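Local coordinates for protein RNA methyltransferase, TrmH family (Porphyromonas gingivalis, PDB 2I6D) that probably binds RNA and methylates it, as a putative methyltransferase of the TrmH family with a SPOUT-type, knotted catalytic domain, at residues 44-49 with 90-95; 94-99 with 159-164. One frame throughout, in Å; residues are numbered along the deposited sequence.

Contact 1 of 2, residues 44-49 with 90-95; sequences RCRMLV and VFDLPA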
loop_
_atom_site.group_PDB
_atom_site.type_symbol
_atom_site.label_atom_id
_atom_site.label_comp_id
_atom_site.label_asym_id
_atom_site.label_seq_id
_atom_site.Cartn_x
_atom_site.Cartn_y
_atom_site.Cartn_z
ATOM N N ARG A 44 12.488 9.885 1.626
ATOM C CA ARG A 44 13.727 10.440 2.128
ATOM C C ARG A 44 14.662 9.287 2.428
ATOM O O ARG A 44 14.425 8.526 3.356
ATOM C CB ARG A 44 13.448 11.210 3.409
ATOM C CG ARG A 44 14.313 12.432 3.620
ATOM C CD ARG A 44 15.741 12.059 3.864
ATOM N NE ARG A 44 16.537 13.226 4.244
ATOM C CZ ARG A 44 17.842 13.190 4.508
ATOM N NH1 ARG A 44 18.482 14.319 4.860
ATOM N NH2 ARG A 44 18.509 12.031 4.432
ATOM N N CYS A 45 15.739 9.181 1.662
ATOM C CA CYS A 45 16.689 8.090 1.853
ATOM C C CYS A 45 17.730 8.416 2.950
ATOM O O CYS A 45 18.394 9.451 2.899
ATOM C CB CYS A 45 17.354 7.734 0.524
ATOM S SG CYS A 45 18.514 6.355 0.706
ATOM N N ARG A 46 17.830 7.520 3.932
ATOM C CA ARG A 46 18.710 7.605 5.101
ATOM C C ARG A 46 20.026 6.849 4.846
ATOM O O ARG A 46 21.099 7.228 5.315
ATOM C CB ARG A 46 17.940 6.930 6.252
ATOM C CG ARG A 46 18.492 7.032 7.668
ATOM C CD ARG A 46 17.392 6.596 8.651
ATOM N NE ARG A 46 17.902 6.177 9.949
ATOM C CZ ARG A 46 17.146 5.945 11.021
ATOM N NH1 ARG A 46 17.708 5.575 12.167
ATOM N NH2 ARG A 46 15.832 6.093 10.957
HETATM N N MSE A 47 19.898 5.724 4.145
HETATM C CA MSE A 47 21.007 4.810 3.938
HETATM C C MSE A 47 20.803 4.048 2.629
HETATM O O MSE A 47 19.678 3.687 2.286
HETATM C CB MSE A 47 21.095 3.844 5.116
HETATM C CG MSE A 47 22.021 2.673 4.904
HETATM SE SE MSE A 47 22.386 1.719 6.605
HETATM C CE MSE A 47 23.985 2.692 7.121
ATOM N N LEU A 48 21.898 3.827 1.906
ATOM C CA LEU A 48 21.862 3.096 0.637
ATOM C C LEU A 48 23.097 2.209 0.597
ATOM O O LEU A 48 24.218 2.687 0.687
ATOM C CB LEU A 48 21.833 4.063 -0.542
ATOM C CG LEU A 48 21.662 3.433 -1.920
ATOM C CD1 LEU A 48 20.296 2.719 -2.038
ATOM C CD2 LEU A 48 21.807 4.503 -3.001
ATOM N N VAL A 49 22.879 0.908 0.481
ATOM C CA VAL A 49 23.957 -0.081 0.604
ATOM C C VAL A 49 23.871 -0.948 -0.649
ATOM O O VAL A 49 22.791 -1.452 -0.986
ATOM C CB VAL A 49 23.709 -0.920 1.849
ATOM C CG1 VAL A 49 24.574 -2.125 1.888
ATOM C CG2 VAL A 49 23.962 -0.067 3.099
ATOM N N VAL A 90 17.322 2.424 2.903
ATOM C CA VAL A 90 16.501 2.689 4.056
ATOM C C VAL A 90 15.897 4.075 3.828
ATOM O O VAL A 90 16.636 5.040 3.582
ATOM C CB VAL A 90 17.295 2.654 5.375
ATOM C CG1 VAL A 90 16.362 3.058 6.537
ATOM C CG2 VAL A 90 17.871 1.235 5.639
ATOM N N PHE A 91 14.571 4.155 3.892
ATOM C CA PHE A 91 13.844 5.413 3.732
ATOM C C PHE A 91 13.148 5.765 5.014
ATOM O O PHE A 91 12.782 4.871 5.793
ATOM C CB PHE A 91 12.758 5.278 2.665
ATOM C CG PHE A 91 13.287 5.065 1.276
ATOM C CD1 PHE A 91 13.917 6.101 0.577
ATOM C CD2 PHE A 91 13.106 3.843 0.643
ATOM C CE1 PHE A 91 14.402 5.898 -0.731
ATOM C CE2 PHE A 91 13.559 3.641 -0.677
ATOM C CZ PHE A 91 14.213 4.675 -1.353
ATOM N N ASP A 92 12.925 7.068 5.222
ATOM C CA ASP A 92 12.065 7.530 6.280
ATOM C C ASP A 92 10.628 7.093 6.039
ATOM O O ASP A 92 10.090 7.223 4.925
ATOM C CB ASP A 92 12.071 9.061 6.333
ATOM C CG ASP A 92 13.324 9.633 6.969
ATOM O OD1 ASP A 92 14.193 8.862 7.446
ATOM O OD2 ASP A 92 13.410 10.874 6.995
ATOM N N LEU A 93 10.001 6.602 7.098
ATOM C CA LEU A 93 8.575 6.377 7.113
ATOM C C LEU A 93 7.912 7.756 6.976
ATOM O O LEU A 93 8.272 8.683 7.705
ATOM C CB LEU A 93 8.228 5.724 8.451
ATOM C CG LEU A 93 7.121 4.699 8.619
ATOM C CD1 LEU A 93 7.236 3.590 7.611
ATOM C CD2 LEU A 93 7.198 4.130 10.030
ATOM N N PRO A 94 6.980 7.918 6.017
ATOM C CA PRO A 94 6.316 9.195 5.801
ATOM C C PRO A 94 5.695 9.684 7.092
ATOM O O PRO A 94 5.178 8.881 7.870
ATOM C CB PRO A 94 5.211 8.866 4.794
ATOM C CG PRO A 94 5.647 7.671 4.122
ATOM C CD PRO A 94 6.522 6.895 5.066
ATOM N N ALA A 95 5.793 10.981 7.332
ATOM C CA ALA A 95 5.306 11.551 8.562
ATOM C C ALA A 95 3.806 11.335 8.554
ATOM O O ALA A 95 3.074 12.126 7.951
ATOM C CB ALA A 95 5.651 13.034 8.627
HETATM O O HOH W 1 10.239 9.423 3.369
HETATM O O HOH W 2 14.379 7.663 9.750
#
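Val-90 O is gripped by two successive amides of the facing strand: Arg-46 N donates to it at 2.8 Å, and Met-47 N adds a weak bond at 3.4 Å. Two residues opposite one define the bulge. Beyond it, Val-90 N donates to Met-47 O at 2.7 Å, and before it Asp-92 N reaches Arg-44 O at 2.8 Å, so antiparallel pairing continues with the register shifted by one. Cys-45 and Phe-91 form a non-hydrogen-bonded pair whose side chains share one face, and this pairing sets Cys-45 CB 3.7 Å from Phe-91 CE1. With SG anti to the backbone N (chi1 -179°), the sulfur stands oblique to the ring, 5.0 Å from its centroid and 38° off the normal. On the other face Met-47, a selenomethionine, meets Val-90 CB to CB. The Asp-92 carboxylate lies alongside the aliphatic part of Arg-44, Asp-92 OD2 3.6 Å from Arg-44 CB; their charged ends do not touch, and Arg-44 bridges to Asp-63 instead. Arg-46 crosses Asp-92 nearly at right angles and pairs with Glu-25. The doubled contact on Val-90 O is a classic beta bulge, here between central strands of the mixed sheet in the probable substrate-binding domain.

Contact 2 of 2, residues 94-99 with 159-164; sequences PAEPEP and PTPLKN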
loop_
_atom_site.group_PDB
_atom_site.type_symbol
_atom_site.label_atom_id
_atom_site.label_comp_id
_atom_site.label_asym_id
_atom_site.label_seq_id
_atom_site.Cartn_x
_atom_site.Cartn_y
_atom_site.Cartn_z
ATOM N N PRO A 94 6.980 7.918 6.017
ATOM C CA PRO A 94 6.316 9.195 5.801
ATOM C C PRO A 94 5.695 9.684 7.092
ATOM O O PRO A 94 5.178 8.881 7.870
ATOM C CB PRO A 94 5.211 8.866 4.794
ATOM C CG PRO A 94 5.647 7.671 4.122
ATOM C CD PRO A 94 6.522 6.895 5.066
ATOM N N ALA A 95 5.793 10.981 7.332
ATOM C CA ALA A 95 5.306 11.551 8.562
ATOM C C ALA A 95 3.806 11.335 8.554
ATOM O O ALA A 95 3.074 12.126 7.951
ATOM C CB ALA A 95 5.651 13.034 8.627
ATOM N N GLU A 96 3.369 10.257 9.216
ATOM C CA GLU A 96 1.985 9.745 9.126
ATOM C C GLU A 96 0.895 10.799 8.896
ATOM O O GLU A 96 0.594 11.617 9.772
ATOM C CB GLU A 96 1.650 8.830 10.307
ATOM C CG GLU A 96 0.511 7.851 10.024
ATOM C CD GLU A 96 0.579 6.599 10.883
ATOM O OE1 GLU A 96 -0.274 6.452 11.789
ATOM O OE2 GLU A 96 1.482 5.763 10.654
ATOM N N PRO A 97 0.286 10.764 7.701
ATOM C CA PRO A 97 -0.534 11.889 7.278
ATOM C C PRO A 97 -1.995 11.822 7.745
ATOM O O PRO A 97 -2.518 10.741 8.041
ATOM C CB PRO A 97 -0.447 11.810 5.753
ATOM C CG PRO A 97 -0.337 10.321 5.466
ATOM C CD PRO A 97 0.318 9.688 6.688
ATOM N N GLU A 98 -2.611 12.994 7.848
ATOM C CA GLU A 98 -4.052 13.095 7.848
ATOM C C GLU A 98 -4.539 12.348 6.602
ATOM O O GLU A 98 -3.892 12.421 5.541
ATOM C CB GLU A 98 -4.466 14.558 7.727
ATOM C CG GLU A 98 -5.219 15.112 8.885
ATOM C CD GLU A 98 -6.376 14.245 9.299
ATOM O OE1 GLU A 98 -7.296 14.012 8.462
ATOM O OE2 GLU A 98 -6.352 13.809 10.473
ATOM N N PRO A 99 -5.635 11.580 6.723
ATOM C CA PRO A 99 -6.174 11.010 5.483
ATOM C C PRO A 99 -6.705 12.114 4.571
ATOM O O PRO A 99 -7.339 13.062 5.045
ATOM C CB PRO A 99 -7.336 10.142 5.970
ATOM C CG PRO A 99 -7.702 10.685 7.297
ATOM C CD PRO A 99 -6.413 11.163 7.903
ATOM N N PRO A 159 -0.160 5.842 0.943
ATOM C CA PRO A 159 -0.939 4.999 1.837
ATOM C C PRO A 159 -1.110 5.634 3.215
ATOM O O PRO A 159 -0.159 6.231 3.725
ATOM C CB PRO A 159 -0.117 3.725 1.885
ATOM C CG PRO A 159 1.353 4.227 1.783
ATOM C CD PRO A 159 1.292 5.582 1.032
ATOM N N THR A 160 -2.288 5.504 3.821
ATOM C CA THR A 160 -2.556 6.211 5.065
ATOM C C THR A 160 -3.140 5.268 6.095
ATOM O O THR A 160 -4.295 4.922 6.012
ATOM C CB THR A 160 -3.510 7.431 4.860
ATOM O OG1 THR A 160 -2.920 8.347 3.923
ATOM C CG2 THR A 160 -3.720 8.183 6.189
ATOM N N PRO A 161 -2.321 4.830 7.068
ATOM C CA PRO A 161 -2.917 4.075 8.182
ATOM C C PRO A 161 -3.860 4.984 8.976
ATOM O O PRO A 161 -3.468 6.095 9.363
ATOM C CB PRO A 161 -1.698 3.677 9.029
ATOM C CG PRO A 161 -0.506 3.861 8.098
ATOM C CD PRO A 161 -0.855 4.966 7.188
ATOM N N LEU A 162 -5.085 4.541 9.231
ATOM C CA LEU A 162 -6.045 5.389 9.921
ATOM C C LEU A 162 -6.009 5.166 11.418
ATOM O O LEU A 162 -5.790 4.044 11.865
ATOM C CB LEU A 162 -7.472 5.162 9.415
ATOM C CG LEU A 162 -7.799 5.398 7.938
ATOM C CD1 LEU A 162 -9.277 5.196 7.699
ATOM C CD2 LEU A 162 -7.425 6.808 7.542
ATOM N N LYS A 163 -6.210 6.246 12.177
ATOM C CA LYS A 163 -6.321 6.185 13.626
ATOM C C LYS A 163 -7.697 5.644 14.030
ATOM O O LYS A 163 -7.826 4.807 14.949
ATOM C CB LYS A 163 -6.180 7.585 14.234
ATOM C CG LYS A 163 -4.812 8.227 14.160
ATOM C CD LYS A 163 -4.796 9.498 15.014
ATOM C CE LYS A 163 -3.547 10.327 14.758
ATOM N NZ LYS A 163 -3.326 10.519 13.290
ATOM N N ASN A 164 -8.732 6.166 13.378
ATOM C CA ASN A 164 -10.109 5.847 13.759
ATOM C C ASN A 164 -10.906 5.858 12.480
ATOM O O ASN A 164 -11.412 6.910 12.066
ATOM C CB ASN A 164 -10.676 6.870 14.742
ATOM C CG ASN A 164 -12.079 6.480 15.299
ATOM O OD1 ASN A 164 -12.838 5.714 14.698
ATOM N ND2 ASN A 164 -12.418 7.048 16.445
HETATM O O HOH W 3 -3.882 9.159 9.741
HETATM O O HOH W 4 -4.356 12.160 11.470
#
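Van der Waals contact joins Thr-160 and Leu-162 to the prolines of 94-99. Thr-160 CG2, anti to its own amide nitrogen (chi1 -59° for OG1), lies against the Pro-97 to Pro-99 backbone, 3.4 Å from Pro-97 O and 3.8 Å from Pro-99 CA. Its other branch, OG1, lies 3.6 Å from Pro-97 CG, as the two side chains slide past each other in opposite directions. Pro-99 CB rests on Leu-162 CD2 at 3.7 Å; Trp-133 of the neighbouring strand touches Pro-99, Thr-160 and Leu-162, adding a third wall to this cluster. Farther out, the extended Glu-96 chain sets its carboxylate obliquely beside CB and CG of Pro-161, Glu-96 OE2 being 3.8 Å from Pro-161 CG, a van der Waals approach.

Polar links across the gap run through water, for no direct hydrogen bond joins the segments. One water donates to Pro-97 O at 2.7 Å and to Pro-161 O at 3.1 Å, tying the two backbones together. A second accepts from Lys-163 NZ and donates to Glu-98 OE2 at 2.8 Å, bridging opposite charges.

The short segments run 82° apart, consistent with a crossing rather than strand pairing. Here the proline-rich interdomain linker packs across the outermost strand, 158-161, of the parallel sheet in the SpoU methylase domain.

The two contacts follow one another along a single run of chain: strand 87-92 pairs in contact 1, and the linker it enters then crosses strand 158-161 in contact 2. Pro-94 and Ala-95 belong to both segments, yet they touch neither partner closely, and no other touch joins the contacts, whose centres lie about 18 Å apart. Contact 1 is bulged antiparallel pairing held by backbone bonds, whereas contact 2 relies on side chains and water. Contact 1 holds the strand leading into the linker, and contact 2 holds the linker's middle part against the edge of the parallel sheet. Between them Pro-94 touches Tyr-43 and Phe-142, and Leu-93 also meets Phe-142.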